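Local coordinates for protein purine phosphoribosyltransferase (Pyrococcus horikoshii, PDB 1VDM) that probably transfers a phosphoribosyl group to or from a purine base, as a glycosyltransferase of the type I phosphoribosyltransferase family, at residues D12-A17 / Y131-T136; R23-D28 / A111-I116; V58-G63 / E69-T74. All blocks are in the same frame, centred on the assembly; numbering follows the deposited sequence.

Contact 1 of 3, residues D12-A17 / Y131-T136; sequences DRAIFA and YYVFRT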
loop_
_atom_site.group_PDB
_atom_site.type_symbol
_atom_site.label_atom_id
_atom_site.label_comp_id
_atom_site.label_asym_id
_atom_site.label_seq_id
_atom_site.Cartn_x
_atom_site.Cartn_y
_atom_site.Cartn_z
ATOM N N ASP G 12 3.119 -15.388 25.768
ATOM C CA ASP G 12 2.706 -13.986 25.802
ATOM C C ASP G 12 1.778 -13.734 26.995
ATOM O O ASP G 12 1.991 -12.802 27.769
ATOM C CB ASP G 12 2.010 -13.578 24.494
ATOM C CG ASP G 12 2.952 -12.874 23.520
ATOM O OD1 ASP G 12 3.904 -12.203 23.972
ATOM O OD2 ASP G 12 2.725 -12.977 22.299
ATOM N N ARG G 13 0.755 -14.565 27.148
ATOM C CA ARG G 13 -0.161 -14.410 28.268
ATOM C C ARG G 13 0.552 -14.532 29.620
ATOM O O ARG G 13 0.217 -13.826 30.581
ATOM C CB ARG G 13 -1.280 -15.438 28.189
ATOM C CG ARG G 13 -2.305 -15.128 27.142
ATOM C CD ARG G 13 -3.411 -16.146 27.195
ATOM N NE ARG G 13 -3.074 -17.379 26.494
ATOM C CZ ARG G 13 -3.881 -18.429 26.419
ATOM N NH1 ARG G 13 -5.067 -18.405 27.013
ATOM N NH2 ARG G 13 -3.523 -19.483 25.709
ATOM N N ALA G 14 1.535 -15.423 29.688
ATOM C CA ALA G 14 2.289 -15.627 30.914
ATOM C C ALA G 14 3.111 -14.388 31.218
ATOM O O ALA G 14 3.216 -13.971 32.372
ATOM C CB ALA G 14 3.207 -16.835 30.775
ATOM N N ILE G 15 3.708 -13.811 30.180
ATOM C CA ILE G 15 4.522 -12.616 30.350
ATOM C C ILE G 15 3.663 -11.427 30.765
ATOM O O ILE G 15 4.087 -10.616 31.581
ATOM C CB ILE G 15 5.269 -12.260 29.051
ATOM C CG1 ILE G 15 6.363 -13.288 28.787
ATOM C CG2 ILE G 15 5.878 -10.863 29.156
ATOM C CD1 ILE G 15 7.124 -13.024 27.510
ATOM N N PHE G 16 2.459 -11.327 30.206
ATOM C CA PHE G 16 1.561 -10.227 30.549
ATOM C C PHE G 16 1.131 -10.316 32.006
ATOM O O PHE G 16 1.033 -9.292 32.696
ATOM C CB PHE G 16 0.325 -10.202 29.625
ATOM C CG PHE G 16 0.538 -9.419 28.346
ATOM C CD1 PHE G 16 0.849 -8.056 28.389
ATOM C CD2 PHE G 16 0.470 -10.048 27.097
ATOM C CE1 PHE G 16 1.094 -7.327 27.202
ATOM C CE2 PHE G 16 0.712 -9.330 25.910
ATOM C CZ PHE G 16 1.026 -7.965 25.968
ATOM N N ALA G 17 0.891 -11.539 32.472
ATOM C CA ALA G 17 0.487 -11.775 33.856
ATOM C C ALA G 17 1.615 -11.373 34.806
ATOM O O ALA G 17 1.391 -10.723 35.824
ATOM C CB ALA G 17 0.131 -13.245 34.050
ATOM N N TYR G 131 7.963 -14.899 41.308
ATOM C CA TYR G 131 6.821 -14.850 40.397
ATOM C C TYR G 131 7.015 -15.845 39.251
ATOM O O TYR G 131 8.043 -15.821 38.581
ATOM C CB TYR G 131 6.655 -13.451 39.787
ATOM C CG TYR G 131 6.645 -12.308 40.769
ATOM C CD1 TYR G 131 7.806 -11.594 41.044
ATOM C CD2 TYR G 131 5.473 -11.939 41.424
ATOM C CE1 TYR G 131 7.803 -10.537 41.950
ATOM C CE2 TYR G 131 5.458 -10.890 42.327
ATOM C CZ TYR G 131 6.627 -10.194 42.585
ATOM O OH TYR G 131 6.614 -9.156 43.482
ATOM N N TYR G 132 6.033 -16.709 39.019
ATOM C CA TYR G 132 6.110 -17.678 37.927
ATOM C C TYR G 132 4.700 -18.104 37.535
ATOM O O TYR G 132 3.757 -17.864 38.280
ATOM C CB TYR G 132 6.977 -18.895 38.322
ATOM C CG TYR G 132 6.367 -19.867 39.317
ATOM C CD1 TYR G 132 5.416 -20.806 38.913
ATOM C CD2 TYR G 132 6.745 -19.848 40.662
ATOM C CE1 TYR G 132 4.854 -21.702 39.821
ATOM C CE2 TYR G 132 6.190 -20.738 41.581
ATOM C CZ TYR G 132 5.243 -21.660 41.156
ATOM O OH TYR G 132 4.671 -22.523 42.064
ATOM N N VAL G 133 4.554 -18.731 36.370
ATOM C CA VAL G 133 3.237 -19.145 35.891
ATOM C C VAL G 133 3.009 -20.649 35.773
ATOM O O VAL G 133 1.949 -21.157 36.152
ATOM C CB VAL G 133 2.946 -18.516 34.507
ATOM C CG1 VAL G 133 1.592 -18.984 33.985
ATOM C CG2 VAL G 133 2.987 -17.008 34.613
ATOM N N PHE G 134 3.991 -21.364 35.237
ATOM C CA PHE G 134 3.839 -22.802 35.056
ATOM C C PHE G 134 4.640 -23.679 36.016
ATOM O O PHE G 134 5.797 -23.399 36.338
ATOM C CB PHE G 134 4.162 -23.179 33.607
ATOM C CG PHE G 134 3.347 -22.431 32.591
ATOM C CD1 PHE G 134 3.947 -21.491 31.752
ATOM C CD2 PHE G 134 1.979 -22.664 32.469
ATOM C CE1 PHE G 134 3.192 -20.797 30.806
ATOM C CE2 PHE G 134 1.212 -21.972 31.523
ATOM C CZ PHE G 134 1.819 -21.038 30.693
ATOM N N ARG G 135 3.986 -24.749 36.456
ATOM C CA ARG G 135 4.631 -25.710 37.321
ATOM C C ARG G 135 4.500 -27.095 36.720
ATOM O O ARG G 135 3.421 -27.541 36.352
ATOM C CB ARG G 135 3.940 -25.663 38.685
ATOM C CG ARG G 135 4.568 -26.631 39.689
ATOM C CD ARG G 135 3.634 -26.921 40.871
ATOM N NE ARG G 135 4.373 -26.873 42.136
ATOM C CZ ARG G 135 4.453 -28.012 42.848
ATOM N NH1 ARG G 135 3.886 -29.118 42.395
ATOM N NH2 ARG G 135 5.103 -28.020 44.014
ATOM N N THR G 136 5.651 -27.735 36.557
ATOM C CA THR G 136 5.687 -29.048 35.917
ATOM C C THR G 136 6.957 -29.814 36.265
ATOM O O THR G 136 7.943 -29.229 36.716
ATOM C CB THR G 136 5.614 -28.921 34.362
ATOM O OG1 THR G 136 5.517 -30.226 33.775
ATOM C CG2 THR G 136 6.864 -28.231 33.820
#

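Contact 2 of 3, residues R23-D28 / A111-I116; sequences REYKPD and AKEIKI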
loop_
_atom_site.group_PDB
_atom_site.type_symbol
_atom_site.label_atom_id
_atom_site.label_comp_id
_atom_site.label_asym_id
_atom_site.label_seq_id
_atom_site.Cartn_x
_atom_site.Cartn_y
_atom_site.Cartn_z
ATOM N N ARG G 23 4.630 -4.831 38.229
ATOM C CA ARG G 23 4.304 -3.407 38.289
ATOM C C ARG G 23 4.236 -2.931 39.735
ATOM O O ARG G 23 4.603 -1.798 40.041
ATOM C CB ARG G 23 2.973 -3.116 37.581
ATOM C CG ARG G 23 3.064 -3.180 36.059
ATOM C CD ARG G 23 2.128 -2.190 35.375
ATOM N NE ARG G 23 2.374 -2.132 33.933
ATOM C CZ ARG G 23 1.937 -3.033 33.055
ATOM N NH1 ARG G 23 1.217 -4.075 33.456
ATOM N NH2 ARG G 23 2.234 -2.897 31.771
ATOM N N GLU G 24 3.774 -3.809 40.620
ATOM C CA GLU G 24 3.672 -3.491 42.039
ATOM C C GLU G 24 5.063 -3.457 42.682
ATOM O O GLU G 24 5.249 -2.873 43.749
ATOM C CB GLU G 24 2.796 -4.531 42.741
ATOM C CG GLU G 24 1.459 -4.775 42.043
ATOM C CD GLU G 24 0.624 -5.864 42.708
ATOM O OE1 GLU G 24 1.121 -7.007 42.844
ATOM O OE2 GLU G 24 -0.533 -5.579 43.089
ATOM N N TYR G 25 6.038 -4.080 42.021
ATOM C CA TYR G 25 7.410 -4.133 42.521
ATOM C C TYR G 25 8.291 -3.002 41.973
ATOM O O TYR G 25 9.311 -2.660 42.569
ATOM C CB TYR G 25 8.026 -5.498 42.187
ATOM C CG TYR G 25 9.495 -5.622 42.520
ATOM C CD1 TYR G 25 9.957 -5.421 43.824
ATOM C CD2 TYR G 25 10.431 -5.923 41.527
ATOM C CE1 TYR G 25 11.315 -5.514 44.131
ATOM C CE2 TYR G 25 11.790 -6.021 41.822
ATOM C CZ TYR G 25 12.225 -5.815 43.127
ATOM O OH TYR G 25 13.568 -5.905 43.421
ATOM N N LYS G 26 7.900 -2.433 40.836
ATOM C CA LYS G 26 8.632 -1.326 40.220
ATOM C C LYS G 26 10.141 -1.528 40.064
ATOM O O LYS G 26 10.943 -0.881 40.741
ATOM C CB LYS G 26 8.368 -0.046 41.009
ATOM C CG LYS G 26 6.887 0.261 41.163
ATOM C CD LYS G 26 6.648 1.547 41.934
ATOM C CE LYS G 26 5.159 1.812 42.105
ATOM N NZ LYS G 26 4.475 0.706 42.837
ATOM N N PRO G 27 10.542 -2.426 39.152
ATOM C CA PRO G 27 11.939 -2.754 38.860
ATOM C C PRO G 27 12.693 -1.599 38.213
ATOM O O PRO G 27 12.168 -0.922 37.330
ATOM C CB PRO G 27 11.824 -3.936 37.907
ATOM C CG PRO G 27 10.522 -4.561 38.288
ATOM C CD PRO G 27 9.639 -3.370 38.474
ATOM N N ASP G 28 13.929 -1.384 38.644
ATOM C CA ASP G 28 14.751 -0.322 38.086
ATOM C C ASP G 28 15.590 -0.877 36.942
ATOM O O ASP G 28 16.043 -0.138 36.066
ATOM C CB ASP G 28 15.680 0.252 39.158
ATOM C CG ASP G 28 14.925 0.799 40.354
ATOM O OD1 ASP G 28 15.577 1.199 41.346
ATOM O OD2 ASP G 28 13.677 0.830 40.304
ATOM N N ALA G 111 23.224 -4.953 44.537
ATOM C CA ALA G 111 21.779 -4.898 44.344
ATOM C C ALA G 111 21.012 -4.549 45.622
ATOM O O ALA G 111 21.178 -5.192 46.664
ATOM C CB ALA G 111 21.277 -6.221 43.788
ATOM N N LYS G 112 20.179 -3.518 45.525
ATOM C CA LYS G 112 19.355 -3.079 46.643
ATOM C C LYS G 112 18.436 -4.248 46.999
ATOM O O LYS G 112 18.714 -5.006 47.931
ATOM C CB LYS G 112 18.539 -1.849 46.221
ATOM C CG LYS G 112 17.534 -1.321 47.244
ATOM C CD LYS G 112 16.782 -0.113 46.670
ATOM C CE LYS G 112 15.630 0.349 47.562
ATOM N NZ LYS G 112 14.506 -0.636 47.630
ATOM N N GLU G 113 17.354 -4.396 46.240
ATOM C CA GLU G 113 16.398 -5.476 46.455
ATOM C C GLU G 113 16.459 -6.381 45.227
ATOM O O GLU G 113 16.773 -5.923 44.128
ATOM C CB GLU G 113 14.988 -4.902 46.608
ATOM C CG GLU G 113 13.995 -5.809 47.329
ATOM C CD GLU G 113 12.600 -5.192 47.415
ATOM O OE1 GLU G 113 12.502 -3.948 47.522
ATOM O OE2 GLU G 113 11.600 -5.947 47.389
ATOM N N ILE G 114 16.172 -7.664 45.405
ATOM C CA ILE G 114 16.208 -8.592 44.284
ATOM C C ILE G 114 14.992 -9.498 44.257
ATOM O O ILE G 114 14.645 -10.117 45.261
ATOM C CB ILE G 114 17.463 -9.477 44.323
ATOM C CG1 ILE G 114 18.715 -8.607 44.217
ATOM C CG2 ILE G 114 17.422 -10.485 43.189
ATOM C CD1 ILE G 114 20.007 -9.365 44.443
ATOM N N LYS G 115 14.350 -9.558 43.098
ATOM C CA LYS G 115 13.175 -10.391 42.889
ATOM C C LYS G 115 13.478 -11.284 41.695
ATOM O O LYS G 115 14.333 -10.961 40.875
ATOM C CB LYS G 115 11.954 -9.527 42.591
ATOM C CG LYS G 115 10.785 -9.754 43.533
ATOM C CD LYS G 115 11.102 -9.269 44.941
ATOM C CE LYS G 115 9.915 -9.473 45.869
ATOM N NZ LYS G 115 10.276 -9.107 47.263
ATOM N N ILE G 116 12.777 -12.403 41.590
ATOM C CA ILE G 116 13.019 -13.336 40.496
ATOM C C ILE G 116 11.738 -13.749 39.801
ATOM O O ILE G 116 10.785 -14.203 40.446
ATOM C CB ILE G 116 13.742 -14.595 41.013
ATOM C CG1 ILE G 116 15.144 -14.208 41.490
ATOM C CG2 ILE G 116 13.784 -15.666 39.924
ATOM C CD1 ILE G 116 15.843 -15.287 42.263
#

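Contact 3 of 3, residues V58-G63 / E69-T74; sequences VKFYKG and EKPVIT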
loop_
_atom_site.group_PDB
_atom_site.type_symbol
_atom_site.label_atom_id
_atom_site.label_comp_id
_atom_site.label_asym_id
_atom_site.label_seq_id
_atom_site.Cartn_x
_atom_site.Cartn_y
_atom_site.Cartn_z
ATOM N N VAL G 58 25.411 -17.775 31.722
ATOM C CA VAL G 58 26.132 -18.701 32.586
ATOM C C VAL G 58 26.194 -20.061 31.905
ATOM O O VAL G 58 25.187 -20.567 31.412
ATOM C CB VAL G 58 25.439 -18.842 33.953
ATOM C CG1 VAL G 58 26.236 -19.777 34.841
ATOM C CG2 VAL G 58 25.308 -17.477 34.610
ATOM N N LYS G 59 27.381 -20.649 31.870
ATOM C CA LYS G 59 27.541 -21.949 31.233
ATOM C C LYS G 59 28.244 -22.944 32.158
ATOM O O LYS G 59 28.984 -22.576 33.060
ATOM C CB LYS G 59 28.359 -21.759 29.955
ATOM C CG LYS G 59 27.585 -22.180 28.703
ATOM C CD LYS G 59 27.978 -21.358 27.475
ATOM C CE LYS G 59 26.860 -20.413 27.021
ATOM N NZ LYS G 59 27.442 -19.219 26.412
ATOM N N PHE G 60 27.993 -24.230 31.936
ATOM C CA PHE G 60 28.601 -25.235 32.810
ATOM C C PHE G 60 29.446 -26.264 32.039
ATOM O O PHE G 60 29.057 -26.789 31.002
ATOM C CB PHE G 60 27.478 -25.945 33.569
ATOM C CG PHE G 60 26.871 -25.014 34.574
ATOM C CD1 PHE G 60 25.753 -24.265 34.228
ATOM C CD2 PHE G 60 27.404 -24.927 35.849
ATOM C CE1 PHE G 60 25.167 -23.427 35.164
ATOM C CE2 PHE G 60 26.809 -24.085 36.785
ATOM C CZ PHE G 60 25.691 -23.333 36.447
ATOM N N TYR G 61 30.669 -26.506 32.568
ATOM C CA TYR G 61 31.538 -27.563 32.069
ATOM C C TYR G 61 31.878 -28.570 33.173
ATOM O O TYR G 61 31.663 -28.340 34.357
ATOM C CB TYR G 61 32.808 -26.911 31.521
ATOM C CG TYR G 61 32.449 -25.830 30.558
ATOM C CD1 TYR G 61 33.035 -24.572 30.677
ATOM C CD2 TYR G 61 31.564 -26.079 29.507
ATOM C CE1 TYR G 61 32.758 -23.580 29.748
ATOM C CE2 TYR G 61 31.278 -25.084 28.584
ATOM C CZ TYR G 61 31.871 -23.841 28.701
ATOM O OH TYR G 61 31.630 -22.861 27.757
ATOM N N LYS G 62 32.385 -29.738 32.743
ATOM C CA LYS G 62 32.619 -30.813 33.701
ATOM C C LYS G 62 33.806 -30.518 34.622
ATOM O O LYS G 62 33.859 -30.936 35.771
ATOM C CB LYS G 62 32.856 -32.108 32.925
ATOM C CG LYS G 62 31.544 -32.775 32.505
ATOM C CD LYS G 62 31.212 -33.993 33.368
ATOM C CE LYS G 62 32.040 -35.225 32.988
ATOM N NZ LYS G 62 32.106 -36.143 34.122
ATOM N N GLY G 63 34.803 -29.806 34.068
ATOM C CA GLY G 63 35.966 -29.462 34.879
ATOM C C GLY G 63 36.777 -30.702 35.271
ATOM O O GLY G 63 36.733 -31.744 34.631
ATOM N N GLU G 69 30.192 -29.791 38.267
ATOM C CA GLU G 69 30.239 -28.837 37.168
ATOM C C GLU G 69 30.566 -27.433 37.673
ATOM O O GLU G 69 29.949 -26.918 38.595
ATOM C CB GLU G 69 28.876 -28.838 36.476
ATOM C CG GLU G 69 28.994 -28.973 34.957
ATOM C CD GLU G 69 27.680 -29.466 34.395
ATOM O OE1 GLU G 69 26.640 -29.076 34.905
ATOM O OE2 GLU G 69 27.710 -30.244 33.443
ATOM N N LYS G 70 31.585 -26.787 37.065
ATOM C CA LYS G 70 31.913 -25.421 37.478
ATOM C C LYS G 70 31.522 -24.364 36.428
ATOM O O LYS G 70 31.776 -24.495 35.238
ATOM C CB LYS G 70 33.409 -25.350 37.797
ATOM C CG LYS G 70 33.809 -26.293 38.943
ATOM C CD LYS G 70 35.296 -26.658 38.905
ATOM C CE LYS G 70 35.634 -27.600 37.745
ATOM N NZ LYS G 70 37.057 -27.499 37.427
ATOM N N PRO G 71 30.833 -23.298 36.923
ATOM C CA PRO G 71 30.212 -22.239 36.098
ATOM C C PRO G 71 31.222 -21.278 35.465
ATOM O O PRO G 71 32.120 -20.758 36.122
ATOM C CB PRO G 71 29.287 -21.437 37.010
ATOM C CG PRO G 71 29.806 -21.622 38.428
ATOM C CD PRO G 71 30.534 -23.046 38.324
ATOM N N VAL G 72 31.020 -21.029 34.174
ATOM C CA VAL G 72 31.839 -20.102 33.395
ATOM C C VAL G 72 30.919 -19.045 32.796
ATOM O O VAL G 72 30.082 -19.349 31.943
ATOM C CB VAL G 72 32.571 -20.821 32.242
ATOM C CG1 VAL G 72 33.207 -19.796 31.305
ATOM C CG2 VAL G 72 33.633 -21.752 32.805
ATOM N N ILE G 73 31.077 -17.804 33.245
ATOM C CA ILE G 73 30.249 -16.704 32.766
ATOM C C ILE G 73 30.645 -16.204 31.381
ATOM O O ILE G 73 31.594 -15.434 31.235
ATOM C CB ILE G 73 30.279 -15.534 33.764
ATOM C CG1 ILE G 73 29.714 -16.007 35.108
ATOM C CG2 ILE G 73 29.467 -14.365 33.228
ATOM C CD1 ILE G 73 29.551 -14.918 36.145
ATOM N N THR G 74 29.894 -16.655 30.374
ATOM C CA THR G 74 30.107 -16.295 28.969
ATOM C C THR G 74 29.931 -14.795 28.734
ATOM O O THR G 74 30.830 -14.128 28.223
ATOM C CB THR G 74 29.106 -17.041 28.047
ATOM O OG1 THR G 74 28.791 -18.319 28.609
ATOM C CG2 THR G 74 29.696 -17.231 26.650
#

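Contact 1 of 3, residues D12-A17 / Y131-T136
In this type I phosphoribosyltransferase fold, Ala14 of helix 8-23 rests on Val133 and Phe134, at the short strand 134-135. The contact is small, with apolar side chains meeting: the short side chain lets the helix come close, with the CA atoms of Ala14 and Val133 6.2 Å apart. Ala14 CB points across the gap and meets Val133 CG2 at 3.8 Å. Val133 CG2 also lies 3.8 Å from the carbonyl oxygen Ala14 O. Val133 divides its branches between two neighbours. With CG1 anti to the backbone N (chi1 178°), CG2 is left to the helix, while CG1 sits over the centre of one face of the Phe134 ring, 3.7 Å above its plane. Leu18, one turn farther along the helix, also packs on Val133, and Leu119 touches Ala14. Beside this apolar seam, Arg13 turns to a second subunit, its NH1 bonding to Glu145 O of that chain. The other apolar touch is Phe134 CE1, 4.0 Å from Ala14 CB, which stands oblique to the ring.

Contact 2 of 3, residues R23-D28 / A111-I116
Tyr25 OH hydrogen-bonds to Val86 O of the neighbouring strand 85-90, beyond both segments, and also lies 3.3 Å from Glu113 O, at an angle too poor for a bond. The Glu113 side chain has ionic partners within its own segment: the bond from Lys115 NZ to Glu113 OE2 is weak at 3.4 Å, yet it forms part of a salt bridge. The other oxygen, Glu113 OE1, has a longer ionic partner in Lys112 NZ at 3.9 Å, and Arg85 adds a weak, distant one. Across the contact the carboxylate reaches the ring at its edge, with Tyr25 CE1 3.3 Å from Glu113 OE2 and the two planes 75° apart. Lys115 comes over a face instead: its CB lies 4.0 Å from the centroid of the Tyr25 ring, 27° off the normal, a CH-pi contact. The bend at chi2 (68°) lays Lys115 CD beside the ring, 3.8 Å from Tyr25 CE1, and the chain runs on to bring NZ to Glu113 OE2. Tyr25 thus spans from the turn after helix 8-23, where Lys26 takes a positive phi, to strand 113-118, outermost within the chain on this side of the main sheet, joining the loop between helix 8-23 and strand 29-33 to the alpha/beta core of a type I phosphoribosyltransferase.

Contact 3 of 3, residues V58-G63 / E69-T74
Lys59 and Val72 form the firm part of this antiparallel pairing, a hydrogen-bonded pair. Val72 N donates to Lys59 O at 2.8 Å, nearly straight at 170°, while the return bond from Lys59 N to Val72 O, 3.0 Å, reaches its acceptor from above the carbonyl plane. On the face turned to helix 97-107, Pro71 CB presses on Phe60 CE2 at 3.6 Å and lies 4.1 Å from Val58 CG1; Thr98 of the helix backs both Val58 and Phe60, and Lys97 makes a cation-pi contact with the Phe60 ring. The other face is more exposed. There Val72 CG2 meets Tyr61 CD1 at 3.6 Å, the two side chains crossing at about a right angle. A lysine bent along its length reaches the corner of the second strand, Lys59 NZ bonding to Thr74 OG1 at 2.7 Å, and Asp57 shares that ammonium through a salt bridge. Toward the turn the pairing is less certain: Lys70 N reaches Tyr61 O at 3.1 Å, but the position of that oxygen is doubtful, and Lys62, Gly63 and Glu69 are solvent-exposed. This is a beta hairpin, strands 53-61 and 70-73, consistent with the place of the flexible loop in type I phosphoribosyltransferases.

Contacts 1 and 2 adjoin, their centres about 17 Å apart. Tyr131 joins them: its N probably hydrogen-bonds to Ile116 O at 3.0 Å, and its ring carbon CE1 packs on Lys115 CG at 3.5 Å. Both tie helix 8-23, or the turn after it, to later parts of the chain. Contact 3 stands apart, its centre about 28 Å from that of contact 1 and 27 Å from that of contact 2, on the opposite side of the chain's centre from contact 1. It shares the five-stranded sheet with contact 2, each reaching a strand outermost within the chain. In this family the phosphoribosyl pyrophosphate loop follows the strand equivalent to 85-90; strand 85-90 lies between the two in the sheet order.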